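Local coordinates for protein five-membered-cyclitol-phosphate synthase (Streptomyces citricolor, PDB 6K96) that belongs to the myo-inositol-1-phosphate synthase family, binds nicotinamide-adenine-dinucleotide in a Rossmann-type domain and assembles as a tetramer, at residues I16-R27 / G51-A59. Residues are numbered along the deposited sequence; the frame is centred on the assembly and turned at random.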
loop_
_atom_site.group_PDB
_atom_site.type_symbol
_atom_site.label_atom_id
_atom_site.label_comp_id
_atom_site.label_asym_id
_atom_site.label_seq_id
_atom_site.Cartn_x
_atom_site.Cartn_y
_atom_site.Cartn_z
ATOM N N ILE B 16 -18.950 12.243 21.394
ATOM C CA ILE B 16 -20.209 11.962 22.147
ATOM C C ILE B 16 -21.219 11.380 21.167
ATOM O O ILE B 16 -22.049 10.579 21.580
ATOM C CB ILE B 16 -20.794 13.215 22.815
ATOM C CG1 ILE B 16 -19.764 13.967 23.656
ATOM C CG2 ILE B 16 -22.029 12.840 23.622
ATOM C CD1 ILE B 16 -19.163 13.121 24.737
ATOM N N SER B 17 -21.152 11.747 19.899
ATOM C CA SER B 17 -21.939 11.060 18.832
ATOM C C SER B 17 -21.605 9.589 18.878
ATOM O O SER B 17 -22.528 8.792 18.971
ATOM C CB SER B 17 -21.667 11.609 17.474
ATOM O OG SER B 17 -22.347 10.853 16.501
ATOM N N ALA B 18 -20.307 9.297 18.921
ATOM C CA ALA B 18 -19.730 7.944 18.970
ATOM C C ALA B 18 -20.134 7.241 20.258
ATOM O O ALA B 18 -20.559 6.090 20.172
ATOM C CB ALA B 18 -18.243 8.015 18.797
ATOM N N LEU B 19 -20.071 7.895 21.399
ATOM C CA LEU B 19 -20.339 7.250 22.704
ATOM C C LEU B 19 -21.824 6.910 22.850
ATOM O O LEU B 19 -22.144 5.838 23.411
ATOM C CB LEU B 19 -19.911 8.186 23.837
ATOM C CG LEU B 19 -19.958 7.536 25.207
ATOM C CD1 LEU B 19 -18.805 6.582 25.378
ATOM C CD2 LEU B 19 -19.932 8.585 26.285
ATOM N N PHE B 20 -22.677 7.848 22.454
ATOM C CA PHE B 20 -24.149 7.777 22.612
ATOM C C PHE B 20 -24.690 6.720 21.661
ATOM O O PHE B 20 -25.315 5.783 22.139
ATOM C CB PHE B 20 -24.815 9.109 22.293
ATOM C CG PHE B 20 -26.307 9.092 22.465
ATOM C CD1 PHE B 20 -26.874 8.665 23.663
ATOM C CD2 PHE B 20 -27.135 9.496 21.432
ATOM C CE1 PHE B 20 -28.247 8.683 23.848
ATOM C CE2 PHE B 20 -28.507 9.533 21.623
ATOM C CZ PHE B 20 -29.058 9.139 22.833
ATOM N N GLN B 21 -24.451 6.865 20.360
ATOM C CA GLN B 21 -24.837 5.848 19.355
ATOM C C GLN B 21 -24.165 4.519 19.702
ATOM O O GLN B 21 -24.815 3.488 19.555
ATOM C CB GLN B 21 -24.403 6.258 17.959
ATOM C CG GLN B 21 -25.125 7.483 17.472
ATOM C CD GLN B 21 -25.031 7.597 15.974
ATOM O OE1 GLN B 21 -25.722 6.862 15.263
ATOM N NE2 GLN B 21 -24.186 8.517 15.506
ATOM N N GLY B 22 -22.899 4.522 20.100
ATOM C CA GLY B 22 -22.229 3.255 20.429
ATOM C C GLY B 22 -23.005 2.509 21.489
ATOM O O GLY B 22 -23.412 1.416 21.226
ATOM N N ALA B 23 -23.257 3.138 22.626
ATOM C CA ALA B 23 -23.972 2.553 23.778
ATOM C C ALA B 23 -25.305 1.947 23.337
ATOM O O ALA B 23 -25.631 0.903 23.894
ATOM C CB ALA B 23 -24.198 3.570 24.857
ATOM N N GLU B 24 -26.041 2.557 22.402
ATOM C CA GLU B 24 -27.354 2.018 21.925
ATOM C C GLU B 24 -27.153 0.923 20.873
ATOM O O GLU B 24 -28.112 0.143 20.696
ATOM C CB GLU B 24 -28.282 3.070 21.308
ATOM C CG GLU B 24 -29.392 3.541 22.256
ATOM C CD GLU B 24 -30.628 2.644 22.429
ATOM O OE1 GLU B 24 -31.258 2.267 21.434
ATOM O OE2 GLU B 24 -30.967 2.328 23.575
ATOM N N LEU B 25 -26.024 0.902 20.164
ATOM C CA LEU B 25 -25.694 -0.236 19.279
ATOM C C LEU B 25 -25.469 -1.458 20.166
ATOM O O LEU B 25 -26.095 -2.455 19.868
ATOM C CB LEU B 25 -24.479 0.028 18.386
ATOM C CG LEU B 25 -24.237 -1.019 17.285
ATOM C CD1 LEU B 25 -23.981 -0.375 15.941
ATOM C CD2 LEU B 25 -23.079 -1.962 17.591
ATOM N N TYR B 26 -24.652 -1.384 21.220
ATOM C CA TYR B 26 -24.439 -2.539 22.133
ATOM C C TYR B 26 -25.767 -2.911 22.796
ATOM O O TYR B 26 -25.916 -4.084 23.071
ATOM C CB TYR B 26 -23.379 -2.264 23.203
ATOM C CG TYR B 26 -22.002 -2.163 22.626
ATOM C CD1 TYR B 26 -21.380 -3.280 22.130
ATOM C CD2 TYR B 26 -21.341 -0.943 22.527
ATOM C CE1 TYR B 26 -20.136 -3.198 21.535
ATOM C CE2 TYR B 26 -20.087 -0.843 21.934
ATOM C CZ TYR B 26 -19.480 -1.982 21.436
ATOM O OH TYR B 26 -18.239 -1.874 20.882
ATOM N N ARG B 27 -26.663 -1.959 23.096
ATOM C CA ARG B 27 -27.959 -2.290 23.748
ATOM C C ARG B 27 -28.758 -3.184 22.792
ATOM O O ARG B 27 -29.370 -4.150 23.279
ATOM C CB ARG B 27 -28.782 -1.057 24.137
ATOM C CG ARG B 27 -29.250 -1.118 25.587
ATOM C CD ARG B 27 -30.475 -0.316 26.001
ATOM N NE ARG B 27 -30.304 1.129 26.086
ATOM C CZ ARG B 27 -29.533 1.769 26.949
ATOM N NH1 ARG B 27 -28.797 1.112 27.832
ATOM N NH2 ARG B 27 -29.502 3.089 26.921
ATOM N N GLY B 51 -21.595 -2.020 32.793
ATOM C CA GLY B 51 -21.525 -2.488 31.405
ATOM C C GLY B 51 -21.329 -1.343 30.453
ATOM O O GLY B 51 -21.541 -0.185 30.819
ATOM N N VAL B 52 -21.034 -1.704 29.223
ATOM C CA VAL B 52 -20.629 -0.741 28.169
ATOM C C VAL B 52 -21.859 0.090 27.746
ATOM O O VAL B 52 -21.680 1.123 27.063
ATOM C CB VAL B 52 -19.965 -1.566 27.057
ATOM C CG1 VAL B 52 -20.506 -1.258 25.676
ATOM C CG2 VAL B 52 -18.459 -1.408 27.140
ATOM N N SER B 53 -23.057 -0.323 28.179
ATOM C CA SER B 53 -24.353 0.243 27.732
ATOM C C SER B 53 -25.038 0.999 28.876
ATOM O O SER B 53 -26.136 1.541 28.643
ATOM C CB SER B 53 -25.225 -0.871 27.214
ATOM O OG SER B 53 -25.818 -0.519 25.973
ATOM N N ASP B 54 -24.419 1.019 30.064
ATOM C CA ASP B 54 -25.057 1.445 31.338
ATOM C C ASP B 54 -24.767 2.931 31.558
ATOM O O ASP B 54 -24.006 3.279 32.496
ATOM C CB ASP B 54 -24.617 0.527 32.483
ATOM C CG ASP B 54 -25.184 -0.894 32.360
ATOM O OD1 ASP B 54 -26.273 -1.027 31.780
ATOM O OD2 ASP B 54 -24.531 -1.865 32.826
ATOM N N LEU B 55 -25.388 3.742 30.698
ATOM C CA LEU B 55 -25.107 5.176 30.423
ATOM C C LEU B 55 -26.434 5.937 30.338
ATOM O O LEU B 55 -27.260 5.644 29.433
ATOM C CB LEU B 55 -24.374 5.278 29.078
ATOM C CG LEU B 55 -23.089 6.086 29.031
ATOM C CD1 LEU B 55 -22.210 5.779 30.221
ATOM C CD2 LEU B 55 -22.334 5.771 27.759
ATOM N N THR B 56 -26.613 6.924 31.204
ATOM C CA THR B 56 -27.751 7.870 31.108
ATOM C C THR B 56 -27.157 9.266 30.936
ATOM O O THR B 56 -26.470 9.716 31.815
ATOM C CB THR B 56 -28.693 7.728 32.308
ATOM O OG1 THR B 56 -28.241 6.677 33.160
ATOM C CG2 THR B 56 -30.123 7.428 31.901
ATOM N N PHE B 57 -27.327 9.882 29.783
ATOM C CA PHE B 57 -26.894 11.269 29.557
ATOM C C PHE B 57 -27.906 12.156 30.273
ATOM O O PHE B 57 -29.106 12.006 30.007
ATOM C CB PHE B 57 -26.826 11.530 28.058
ATOM C CG PHE B 57 -25.712 10.778 27.380
ATOM C CD1 PHE B 57 -25.867 9.443 27.036
ATOM C CD2 PHE B 57 -24.486 11.387 27.147
ATOM C CE1 PHE B 57 -24.826 8.731 26.471
ATOM C CE2 PHE B 57 -23.468 10.691 26.523
ATOM C CZ PHE B 57 -23.640 9.363 26.193
ATOM N N VAL B 58 -27.456 13.054 31.154
ATOM C CA VAL B 58 -28.381 13.833 32.033
ATOM C C VAL B 58 -28.196 15.326 31.747
ATOM O O VAL B 58 -29.107 16.142 32.047
ATOM C CB VAL B 58 -28.144 13.476 33.508
ATOM C CG1 VAL B 58 -28.576 12.032 33.775
ATOM C CG2 VAL B 58 -26.691 13.698 33.948
ATOM N N ALA B 59 -27.075 15.662 31.112
ATOM C CA ALA B 59 -26.591 17.055 31.024
ATOM C C ALA B 59 -25.626 17.183 29.853
ATOM O O ALA B 59 -24.811 16.272 29.640
ATOM C CB ALA B 59 -25.966 17.433 32.352
#
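F20 and F57 meet where helix 16-27 runs over strand 55-59, the two short axes 10.0 Å apart at closest and their directions 141° from one another. The F20 ring turns its edge to the face of F57 in an offset edge-to-face pair, centroids 5.2 Å apart and planes at 85°. With CG anti to the backbone N (chi1 -179°), F20 brings this ring edge against F57. On the helix flank, F57 CZ lies 3.8 Å from L19 CD2, and its CE2 is near I16 CG2. F72 extends the aromatic cluster, stacked on F57 and edge-to-face with F20. Next along the strand, L55 puts CD2 against L19 CG, the two side chains crossing at about a right angle, and against the methyl of A23. Beyond it the type I turn 51-54 packs against the helix: V52 CG1 sits over one face of the Y26 ring, while S53 OG donates to A23 O at 2.5 Å, so this carbonyl takes a second bond besides the helical one from R27 N. R27, bent at chi3, adds a weak bond from NH1 to S53 O (2.8 Å), and its NE is held by a salt bridge to E24. Together with strand 5-10, these segments form the first beta-alpha-beta crossover of a Rossmann-type nucleotide-binding fold, with the side chain of I16 about 6 Å from the bound NAD.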